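Local structure of acetylene hydratase Ahy (Pelobacter acetylenicus, 2E7Z) at residues A[119-124]-A[335-340]; A[348-353]-A[402-407]; A[358-363]-A[386-391]; A[433-438]-A[450-455]. The protein catalyses the hydration of acetylene to acetaldehyde, using a tungsten bis(molybdopterin guanine dinucleotide) cofactor and one [4Fe-4S] cluster. All coordinates share one frame; numbering follows the deposited sequence.

Contact 1: residues A[119-124]-A[335-340]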
# COMPACT_ATOMS: atom_id res chain seq x y z
N LEU A 119 13.38 -7.75 10.12
CA LEU A 119 12.19 -7.67 10.93
C LEU A 119 11.44 -8.99 10.97
O LEU A 119 11.15 -9.50 12.03
CB LEU A 119 11.32 -6.48 10.48
CG LEU A 119 10.05 -6.20 11.30
CD1 LEU A 119 8.83 -7.10 10.95
CD2 LEU A 119 10.29 -6.15 12.82
N ARG A 120 11.14 -9.55 9.79
CA ARG A 120 10.47 -10.86 9.81
C ARG A 120 11.43 -11.94 10.35
O ARG A 120 10.99 -12.90 10.96
CB ARG A 120 9.93 -11.28 8.44
CG ARG A 120 8.81 -10.37 7.96
CD ARG A 120 7.54 -10.39 8.82
NE ARG A 120 6.77 -11.64 8.88
CZ ARG A 120 5.82 -11.95 8.00
NH1 ARG A 120 5.61 -11.22 6.91
NH2 ARG A 120 5.15 -13.09 8.19
N ARG A 121 12.75 -11.76 10.13
CA ARG A 121 13.74 -12.66 10.73
C ARG A 121 13.52 -12.75 12.24
O ARG A 121 13.41 -13.84 12.82
CB ARG A 121 15.13 -12.20 10.36
CG ARG A 121 16.28 -13.11 10.80
CD ARG A 121 17.57 -12.45 10.35
NE ARG A 121 18.76 -13.27 10.60
CZ ARG A 121 19.30 -14.12 9.71
NH1 ARG A 121 18.75 -14.28 8.50
NH2 ARG A 121 20.40 -14.83 10.04
N PHE A 122 13.47 -11.59 12.88
CA PHE A 122 13.21 -11.53 14.31
C PHE A 122 11.90 -12.18 14.70
O PHE A 122 11.86 -13.01 15.63
CB PHE A 122 13.23 -10.04 14.74
CG PHE A 122 12.77 -9.80 16.15
CD1 PHE A 122 13.61 -10.09 17.22
CD2 PHE A 122 11.52 -9.26 16.41
CE1 PHE A 122 13.20 -9.91 18.52
CE2 PHE A 122 11.10 -9.04 17.73
CZ PHE A 122 11.94 -9.37 18.78
N MET A 123 10.82 -11.83 14.00
CA MET A 123 9.52 -12.41 14.34
C MET A 123 9.53 -13.93 14.15
O MET A 123 8.95 -14.64 14.96
CB MET A 123 8.41 -11.80 13.48
CG MET A 123 8.20 -10.32 13.79
SD MET A 123 6.76 -9.67 12.87
CE MET A 123 5.41 -10.42 13.83
N ASN A 124 10.19 -14.41 13.09
CA ASN A 124 10.19 -15.85 12.78
C ASN A 124 11.01 -16.63 13.78
O ASN A 124 10.63 -17.74 14.13
CB ASN A 124 10.65 -16.05 11.34
CG ASN A 124 9.56 -15.63 10.35
OD1 ASN A 124 8.38 -15.62 10.69
ND2 ASN A 124 9.96 -15.31 9.11
N SER A 335 13.83 -12.13 1.11
CA SER A 335 13.07 -13.29 1.50
C SER A 335 13.91 -14.30 2.25
O SER A 335 13.41 -14.93 3.17
CB SER A 335 12.51 -14.02 0.26
OG SER A 335 11.63 -13.16 -0.46
N LYS A 336 15.18 -14.44 1.86
CA LYS A 336 16.06 -15.42 2.51
C LYS A 336 16.49 -14.92 3.88
O LYS A 336 16.54 -15.67 4.85
CB LYS A 336 17.26 -15.70 1.61
CG LYS A 336 16.86 -16.25 0.25
CD LYS A 336 18.03 -16.95 -0.43
CE LYS A 336 17.53 -18.11 -1.28
NZ LYS A 336 16.74 -19.07 -0.49
N ILE A 337 16.76 -13.60 3.98
CA ILE A 337 17.13 -12.97 5.26
C ILE A 337 15.97 -13.13 6.26
O ILE A 337 16.19 -13.33 7.45
CB ILE A 337 17.58 -11.49 5.06
CG1 ILE A 337 18.87 -11.50 4.25
CG2 ILE A 337 17.78 -10.79 6.41
CD1 ILE A 337 19.31 -10.15 3.72
N GLN A 338 14.74 -13.08 5.77
CA GLN A 338 13.55 -13.18 6.63
C GLN A 338 13.37 -14.55 7.31
O GLN A 338 12.66 -14.63 8.30
CB GLN A 338 12.29 -12.82 5.86
CG GLN A 338 12.25 -11.37 5.45
CD GLN A 338 11.03 -10.99 4.64
OE1 GLN A 338 10.55 -11.81 3.84
NE2 GLN A 338 10.52 -9.74 4.80
N MET A 339 13.97 -15.63 6.77
CA MET A 339 13.97 -16.95 7.44
C MET A 339 12.57 -17.40 7.76
O MET A 339 12.31 -17.91 8.86
CB MET A 339 14.80 -16.90 8.72
CG MET A 339 16.27 -16.85 8.43
SD MET A 339 17.29 -16.84 9.94
CE MET A 339 16.72 -18.30 10.82
N HIS A 340 11.67 -17.28 6.78
CA HIS A 340 10.33 -17.89 6.91
C HIS A 340 10.35 -19.39 7.18
O HIS A 340 9.47 -19.90 7.86
CB HIS A 340 9.50 -17.60 5.67
CG HIS A 340 9.27 -16.14 5.46
ND1 HIS A 340 8.44 -15.39 6.26
CD2 HIS A 340 9.79 -15.29 4.54
CE1 HIS A 340 8.45 -14.13 5.83
NE2 HIS A 340 9.25 -14.04 4.78
O HOH W 1 11.33 -8.08 7.19
O HOH W 2 19.16 -16.04 6.23
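Asn124 reaches from helix 118-126 to the turn that follows helix 334-337. Its ND2 donates to Gln338 O at 2.9 Å, standing above the carbonyl plane rather than on a lone pair. This is the tight part of the contact. The CA atoms of Arg121 and Gln338 are 4.1 Å apart. Arg120 CG packs against Gln338 NE2 at 3.6 Å. His340 CE1 sits 4.0 Å above the centre of the Arg120 guanidinium, with ring and guanidinium planes 84° apart. His340 NE2 also donates to Gln338 OE1 at 2.7 Å. Bends at chi2 and chi3 turn the Arg120 tip to its main acceptors, Ala386 O and Phe387 O.

The other side is more open. Arg121 stretches along the turn with CG opposite its backbone N (chi1 -174°). Its NH1 meets a lone pair of Ile337 O at 2.9 Å, in the carbonyl plane. Met339 SD rests over one face of the guanidinium of partly exposed Arg121. Water 2 links NH1 to Lys336 O, and NE binds His507 O.

Met339 leaves the helix with positive phi. Side-chain N-H groups of Arg121 and Asn124 serve the carbonyls of Ile337 and Gln338 at this C-terminal end, where the arginine charge is probably favourable.

Contact 2: residues A[348-353]-A[402-407]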
# COMPACT_ATOMS: atom_id res chain seq x y z
N LYS A 348 2.87 -20.89 11.85
CA LYS A 348 2.31 -20.39 10.58
C LYS A 348 0.80 -20.56 10.56
O LYS A 348 0.06 -19.65 10.15
CB LYS A 348 2.96 -21.07 9.36
CG LYS A 348 4.44 -20.78 9.19
CD LYS A 348 4.87 -21.14 7.80
CE LYS A 348 6.28 -20.71 7.47
NZ LYS A 348 7.27 -21.72 7.92
N LYS A 349 0.34 -21.75 10.97
CA LYS A 349 -1.09 -22.04 10.96
C LYS A 349 -1.92 -21.11 11.85
O LYS A 349 -3.10 -20.89 11.57
CB LYS A 349 -1.32 -23.54 11.31
CG LYS A 349 -0.89 -24.50 10.22
CD LYS A 349 -1.03 -25.97 10.68
CE LYS A 349 0.27 -26.50 11.28
NZ LYS A 349 0.14 -27.79 12.02
N LEU A 350 -1.29 -20.54 12.89
CA LEU A 350 -2.00 -19.68 13.84
C LEU A 350 -2.19 -18.28 13.30
O LEU A 350 -2.94 -17.49 13.88
CB LEU A 350 -1.24 -19.53 15.16
CG LEU A 350 -1.22 -20.74 16.11
CD1 LEU A 350 -0.32 -20.45 17.31
CD2 LEU A 350 -2.61 -21.14 16.55
N GLN A 351 -1.48 -17.94 12.22
CA GLN A 351 -1.50 -16.57 11.72
C GLN A 351 -2.91 -16.03 11.69
O GLN A 351 -3.80 -16.64 11.09
CB GLN A 351 -0.89 -16.52 10.33
CG GLN A 351 -0.62 -15.06 9.85
CD GLN A 351 0.25 -15.07 8.62
OE1 GLN A 351 -0.02 -15.80 7.67
NE2 GLN A 351 1.31 -14.28 8.63
N LEU A 352 -3.14 -14.85 12.28
CA LEU A 352 -4.51 -14.39 12.36
C LEU A 352 -5.05 -14.03 11.00
O LEU A 352 -4.40 -13.35 10.22
CB LEU A 352 -4.55 -13.17 13.29
CG LEU A 352 -4.36 -13.60 14.76
CD1 LEU A 352 -3.92 -12.45 15.64
CD2 LEU A 352 -5.63 -14.18 15.32
N GLY A 353 -6.26 -14.50 10.70
CA GLY A 353 -6.77 -14.47 9.34
C GLY A 353 -6.86 -15.86 8.72
O GLY A 353 -7.67 -16.07 7.81
N LYS A 402 -9.90 -13.20 21.08
CA LYS A 402 -10.31 -14.36 20.27
C LYS A 402 -9.81 -14.18 18.85
O LYS A 402 -9.86 -13.05 18.31
CB LYS A 402 -11.83 -14.49 20.28
CG LYS A 402 -12.40 -14.86 21.65
CD LYS A 402 -12.02 -16.27 22.06
CE LYS A 402 -12.61 -16.60 23.44
NZ LYS A 402 -11.74 -17.55 24.16
N PRO A 403 -9.35 -15.28 18.22
CA PRO A 403 -9.34 -16.67 18.75
C PRO A 403 -8.31 -16.87 19.85
O PRO A 403 -8.37 -17.87 20.59
CB PRO A 403 -8.94 -17.50 17.52
CG PRO A 403 -8.14 -16.53 16.67
CD PRO A 403 -8.82 -15.19 16.84
N TYR A 404 -7.36 -15.94 19.99
CA TYR A 404 -6.41 -15.98 21.08
C TYR A 404 -5.88 -14.59 21.31
O TYR A 404 -6.03 -13.72 20.44
CB TYR A 404 -5.25 -16.95 20.78
CG TYR A 404 -4.47 -16.70 19.50
CD1 TYR A 404 -3.49 -15.71 19.44
CD2 TYR A 404 -4.69 -17.49 18.37
CE1 TYR A 404 -2.78 -15.47 18.28
CE2 TYR A 404 -3.97 -17.28 17.20
CZ TYR A 404 -3.01 -16.25 17.17
OH TYR A 404 -2.25 -16.04 16.04
N PRO A 405 -5.30 -14.37 22.51
CA PRO A 405 -4.86 -13.00 22.78
C PRO A 405 -3.64 -12.53 22.04
O PRO A 405 -2.67 -13.25 21.89
CB PRO A 405 -4.56 -13.02 24.29
CG PRO A 405 -5.04 -14.31 24.82
CD PRO A 405 -5.21 -15.25 23.68
N VAL A 406 -3.69 -11.28 21.60
CA VAL A 406 -2.51 -10.53 21.15
C VAL A 406 -2.35 -9.40 22.16
O VAL A 406 -3.32 -8.69 22.44
CB VAL A 406 -2.71 -9.97 19.74
CG1 VAL A 406 -1.60 -8.96 19.37
CG2 VAL A 406 -2.75 -11.11 18.74
N LYS A 407 -1.17 -9.31 22.77
CA LYS A 407 -0.96 -8.47 23.93
C LYS A 407 0.26 -7.58 23.82
O LYS A 407 0.42 -6.72 24.68
CB LYS A 407 -0.85 -9.33 25.20
CG LYS A 407 -2.20 -9.94 25.58
CD LYS A 407 -3.15 -8.89 26.15
CE LYS A 407 -4.46 -9.55 26.55
NZ LYS A 407 -5.32 -8.52 27.13
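Leu352 meets Pro403, Tyr404 and Val406, three residues of the loop before strand 408-412. Its CB makes no close contact with them. Its CG comes up to the phenol end of Tyr404, 3.5 Å from Tyr404 OH. From there the two methyls part. Leu352 CD1 slides past Val406 CG2 at 3.6 Å. Leu352 CD2 reaches the pyrrolidine ring, 3.7 Å from Pro403 CD. The same CD2 lies over the Tyr404 ring face in a CH-pi contact, 4.2 Å from the ring centroid and 28° off the normal.

Tyr404 approaches from the opposite direction. With CG set between the backbone N and the carbonyl carbon (chi1 56°), its ring points at the end of helix 345-350. The ring edge meets Leu350 O there, with Tyr404 OH 2.7 Å from that oxygen. Leu350 CB packs on Tyr404 CE2 at 4.1 Å. Ala393, Leu394 and Ala397 of helix 391-400 also pack on Leu352.

Tyr404 OH has a second polar neighbour, Asn130 OD1, which may compete with Leu350 O for the one hydroxyl proton. The contact thus places a polar tip at the end of helix 345-350, with Leu350 CB and Leu352 CG packed beside it.

Contact 3: residues A[358-363]-A[386-391]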
# COMPACT_ATOMS: atom_id res chain seq x y z
N PRO A 358 -7.99 -16.64 4.79
CA PRO A 358 -6.67 -17.26 4.71
C PRO A 358 -5.82 -16.90 3.48
O PRO A 358 -4.62 -17.15 3.47
CB PRO A 358 -7.00 -18.78 4.72
CG PRO A 358 -8.39 -18.82 4.16
CD PRO A 358 -9.07 -17.66 4.78
N PHE A 359 -6.43 -16.40 2.42
CA PHE A 359 -5.69 -16.19 1.15
C PHE A 359 -4.26 -15.61 1.35
O PHE A 359 -3.28 -16.18 0.91
CB PHE A 359 -6.52 -15.33 0.20
CG PHE A 359 -5.79 -14.91 -1.07
CD1 PHE A 359 -4.83 -15.73 -1.65
CD2 PHE A 359 -6.13 -13.73 -1.70
CE1 PHE A 359 -4.14 -15.33 -2.81
CE2 PHE A 359 -5.47 -13.33 -2.87
CZ PHE A 359 -4.47 -14.14 -3.42
N LEU A 360 -4.16 -14.47 2.03
CA LEU A 360 -2.88 -13.76 2.11
C LEU A 360 -1.94 -14.24 3.23
O LEU A 360 -0.82 -13.73 3.38
CB LEU A 360 -3.14 -12.25 2.16
CG LEU A 360 -3.77 -11.64 0.88
CD1 LEU A 360 -4.26 -10.22 1.10
CD2 LEU A 360 -2.82 -11.77 -0.36
N THR A 361 -2.41 -15.22 4.00
CA THR A 361 -1.61 -15.86 5.03
C THR A 361 -0.63 -16.86 4.45
O THR A 361 -0.73 -17.24 3.28
CB THR A 361 -2.46 -16.58 6.09
OG1 THR A 361 -3.04 -17.77 5.50
CG2 THR A 361 -3.55 -15.66 6.69
N TYR A 362 0.30 -17.32 5.29
CA TYR A 362 1.14 -18.47 4.90
C TYR A 362 0.32 -19.61 4.33
O TYR A 362 0.71 -20.24 3.33
CB TYR A 362 1.91 -19.03 6.07
CG TYR A 362 3.06 -18.18 6.55
CD1 TYR A 362 4.26 -18.14 5.84
CD2 TYR A 362 2.95 -17.46 7.74
CE1 TYR A 362 5.33 -17.38 6.30
CE2 TYR A 362 4.02 -16.66 8.21
CZ TYR A 362 5.20 -16.65 7.48
OH TYR A 362 6.28 -15.93 7.92
N THR A 363 -0.80 -19.91 4.98
CA THR A 363 -1.60 -21.07 4.55
C THR A 363 -2.18 -20.83 3.16
O THR A 363 -2.13 -21.70 2.28
CB THR A 363 -2.73 -21.35 5.53
OG1 THR A 363 -2.16 -21.76 6.77
CG2 THR A 363 -3.70 -22.41 5.00
N ALA A 386 4.12 -9.85 2.10
CA ALA A 386 3.55 -11.18 1.99
C ALA A 386 3.52 -11.91 3.30
O ALA A 386 4.25 -11.58 4.25
CB ALA A 386 4.34 -12.03 0.95
N PHE A 387 2.67 -12.93 3.32
CA PHE A 387 2.51 -13.84 4.47
C PHE A 387 2.02 -12.99 5.63
O PHE A 387 2.72 -12.73 6.62
CB PHE A 387 3.79 -14.63 4.77
CG PHE A 387 4.49 -15.12 3.53
CD1 PHE A 387 3.81 -15.92 2.62
CD2 PHE A 387 5.81 -14.80 3.26
CE1 PHE A 387 4.42 -16.36 1.45
CE2 PHE A 387 6.45 -15.29 2.09
CZ PHE A 387 5.73 -16.06 1.19
N MET A 388 0.80 -12.51 5.48
CA MET A 388 0.30 -11.44 6.33
C MET A 388 -0.90 -11.83 7.14
O MET A 388 -1.85 -12.50 6.67
CB MET A 388 -0.08 -10.22 5.47
CG MET A 388 0.99 -9.78 4.48
SD MET A 388 0.58 -8.25 3.61
CE MET A 388 -0.54 -8.86 2.32
N ALA A 389 -0.92 -11.33 8.37
CA ALA A 389 -2.12 -11.41 9.17
C ALA A 389 -3.17 -10.48 8.61
O ALA A 389 -2.87 -9.36 8.18
CB ALA A 389 -1.82 -11.04 10.64
N ASN A 390 -4.43 -10.89 8.68
CA ASN A 390 -5.53 -10.06 8.24
C ASN A 390 -5.72 -8.96 9.30
O ASN A 390 -5.81 -9.27 10.48
CB ASN A 390 -6.80 -10.89 8.17
CG ASN A 390 -8.00 -10.08 7.76
OD1 ASN A 390 -8.78 -9.70 8.62
ND2 ASN A 390 -8.18 -9.83 6.45
N PRO A 391 -5.75 -7.68 8.90
CA PRO A 391 -5.87 -6.62 9.94
C PRO A 391 -7.11 -6.72 10.82
O PRO A 391 -7.02 -6.50 12.03
CB PRO A 391 -5.90 -5.32 9.10
CG PRO A 391 -5.07 -5.72 7.88
CD PRO A 391 -5.59 -7.08 7.57
O HOH W 3 0.77 -12.92 1.20
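Leu360 O receives Met388 N at 2.9 Å in a nearly straight bond, 175° at the hydrogen. Water 3 donates to the same oxygen and accepts from Phe387 N, so it closes a small bridge beside the direct bond. Phe387 CB presses on the face of Tyr362, 3.6 Å from the ring centroid, as a CH-pi contact. The two rings are near parallel, with planes 4° apart, but they are slid so far that they barely overlap. Thr361 CG2 lies 3.6 Å from Met388 O. The Leu360 and Met388 side chains lie side by side, with CD1 and CE 4.1 Å apart.

The second shell fixes these groups. Thr361 OG1 lies between its backbone N and carbonyl carbon (chi1 71°), where it donates to Pro358 O at 2.6 Å. It also caps helix 362-365, by a weak bond from Thr363 N and another from Gly364 N. Tyr362 OH binds His340 ND1, and Lys348 makes a cation-pi contact with the Tyr362 ring.

This is a buried loop contact. The Met388 side chain is about 8 Å from that of cofactor-binding Tyr420. Tyr362 packs on Arg120 and Asn124 of helix 118-126, Met388 on Trp131 of strand 131-132, and Leu360 on Asn141 of helix 140-150. Asn390 caps helix 391-400 through Ala393 N.

Contact 4: residues A[433-438]-A[450-455]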
# COMPACT_ATOMS: atom_id res chain seq x y z
N GLN A 433 -3.85 -3.85 24.99
CA GLN A 433 -2.45 -4.31 24.95
C GLN A 433 -1.75 -4.17 26.28
O GLN A 433 -2.04 -3.25 27.03
CB GLN A 433 -1.65 -3.57 23.87
CG GLN A 433 -2.17 -3.77 22.45
CD GLN A 433 -2.29 -5.26 22.15
OE1 GLN A 433 -1.30 -5.92 21.89
NE2 GLN A 433 -3.51 -5.80 22.22
N ASP A 434 -0.84 -5.10 26.55
CA ASP A 434 0.06 -4.99 27.70
C ASP A 434 1.35 -4.23 27.34
O ASP A 434 1.97 -3.62 28.20
CB ASP A 434 0.42 -6.38 28.22
CG ASP A 434 -0.75 -7.07 28.87
OD1 ASP A 434 -1.64 -6.38 29.41
OD2 ASP A 434 -0.76 -8.31 28.84
N LEU A 435 1.72 -4.22 26.06
CA LEU A 435 2.91 -3.51 25.58
C LEU A 435 2.67 -2.97 24.20
O LEU A 435 2.33 -3.73 23.30
CB LEU A 435 4.13 -4.44 25.55
CG LEU A 435 5.43 -3.87 24.96
CD1 LEU A 435 5.99 -2.73 25.80
CD2 LEU A 435 6.48 -4.95 24.86
N VAL A 436 2.87 -1.66 24.02
CA VAL A 436 2.82 -1.04 22.70
C VAL A 436 4.08 -0.24 22.50
O VAL A 436 4.46 0.57 23.38
CB VAL A 436 1.58 -0.13 22.53
CG1 VAL A 436 1.57 0.65 21.21
CG2 VAL A 436 0.32 -0.94 22.73
N VAL A 437 4.78 -0.48 21.40
CA VAL A 437 5.98 0.28 21.05
C VAL A 437 5.74 0.94 19.71
O VAL A 437 5.31 0.28 18.76
CB VAL A 437 7.20 -0.66 20.95
CG1 VAL A 437 8.45 0.09 20.45
CG2 VAL A 437 7.46 -1.41 22.28
N CYS A 438 5.99 2.24 19.62
CA CYS A 438 5.80 2.99 18.38
C CYS A 438 7.11 3.59 17.94
O CYS A 438 7.66 4.41 18.68
CB CYS A 438 4.68 4.03 18.53
SG CYS A 438 4.38 4.95 17.01
N ALA A 450 1.13 4.48 23.06
CA ALA A 450 2.24 3.59 23.30
C ALA A 450 2.73 3.59 24.74
O ALA A 450 2.48 4.55 25.48
CB ALA A 450 3.38 3.89 22.35
N ASP A 451 3.44 2.52 25.12
CA ASP A 451 4.26 2.52 26.35
C ASP A 451 5.60 3.20 26.10
O ASP A 451 6.17 3.83 26.99
CB ASP A 451 4.48 1.10 26.83
CG ASP A 451 3.19 0.46 27.26
OD1 ASP A 451 2.69 0.74 28.37
OD2 ASP A 451 2.64 -0.33 26.48
N TYR A 452 6.11 3.06 24.88
CA TYR A 452 7.41 3.60 24.48
C TYR A 452 7.32 4.14 23.08
O TYR A 452 6.80 3.43 22.17
CB TYR A 452 8.54 2.53 24.51
CG TYR A 452 8.71 1.89 25.86
CD1 TYR A 452 7.95 0.78 26.22
CD2 TYR A 452 9.59 2.44 26.81
CE1 TYR A 452 8.04 0.19 27.46
CE2 TYR A 452 9.69 1.90 28.08
CZ TYR A 452 8.90 0.79 28.40
OH TYR A 452 8.99 0.24 29.66
N VAL A 453 7.83 5.36 22.89
CA VAL A 453 7.92 5.95 21.57
C VAL A 453 9.40 6.06 21.26
O VAL A 453 10.16 6.63 22.06
CB VAL A 453 7.21 7.29 21.49
CG1 VAL A 453 7.34 7.91 20.07
CG2 VAL A 453 5.73 7.13 21.87
N LEU A 454 9.82 5.46 20.15
CA LEU A 454 11.23 5.37 19.80
C LEU A 454 11.50 6.19 18.57
O LEU A 454 10.77 6.11 17.62
CB LEU A 454 11.67 3.93 19.59
CG LEU A 454 11.45 3.03 20.80
CD1 LEU A 454 11.86 1.62 20.41
CD2 LEU A 454 12.28 3.49 21.98
N PRO A 455 12.53 7.06 18.62
CA PRO A 455 12.78 7.95 17.49
C PRO A 455 13.45 7.34 16.28
O PRO A 455 14.56 6.82 16.36
CB PRO A 455 13.70 9.01 18.09
CG PRO A 455 14.48 8.25 19.13
CD PRO A 455 13.47 7.29 19.73
O HOH W 4 1.72 -1.36 29.88
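Ala450 CB is a small bump that fits between Val436 and Cys438. It sits against Val436 O at 3.6 Å, with Val436 CG1 at 3.9 Å and Cys438 CB at 4.0 Å from this Ala450 CB. On the face that carries Val437 and Tyr452 the shapes are larger. Leu435 CD1 pushes at the edge of the Tyr452 ring, 3.9 Å from Tyr452 CE1, and the two side chains meet at about a right angle. Further along, Val437 CG1 touches Leu454 CD1 at 3.7 Å.

The backbones run parallel, 21° apart. Cys438 N donates to Tyr452 O at 2.9 Å, nearly along the C=O axis. Leu454 N donates to Cys438 O. At the start of the pair Val436 O takes Asp451 N, and Tyr452 N only weakly. Asp451 fills the next backbone site with its side chain. Its chi1 of -65° brings the carboxylate back to Val436 N, which OD2 accepts at 2.8 Å on its anti lone pair. Arg70 forms a salt bridge to this same OD2. Water 4 joins Asp451 OD1 to Asp434 O.

Helix 80-98 packs on Leu435 and Tyr452, and its Glu86 binds Tyr452 OH. Strand 435-440 ends in Tyr439 and Asp440, which with Gln441 bind the cofactor. Such a parallel pair is typical of an alpha/beta sheet whose strand C-terminal ends carry cofactor-binding residues, as in this molybdopterin family.

In the fold
All four contacts lie in the molybdopterin-binding part of the chain. Contacts 1, 2 and 3 form one connected cluster. Contacts 2 and 3 have centres 11 Å apart, and contacts 1 and 3 are 15 Å apart. Gln351 probably joins contact 2 to contact 3 through Tyr362 N and Phe387 O; its NE2 also binds Pro129 O. Along the chain, contact 1 closes before contact 2 opens, and contact 3 falls between the two segments of contact 2. Contact 4 comes last and does not touch contacts 1 or 3. It meets contact 2 where Lys407 O probably binds Asp434 N. Strand 408-412 adjoins 435-440, so this cluster of loops and short helices is tied to the mixed sheet beside the cofactor.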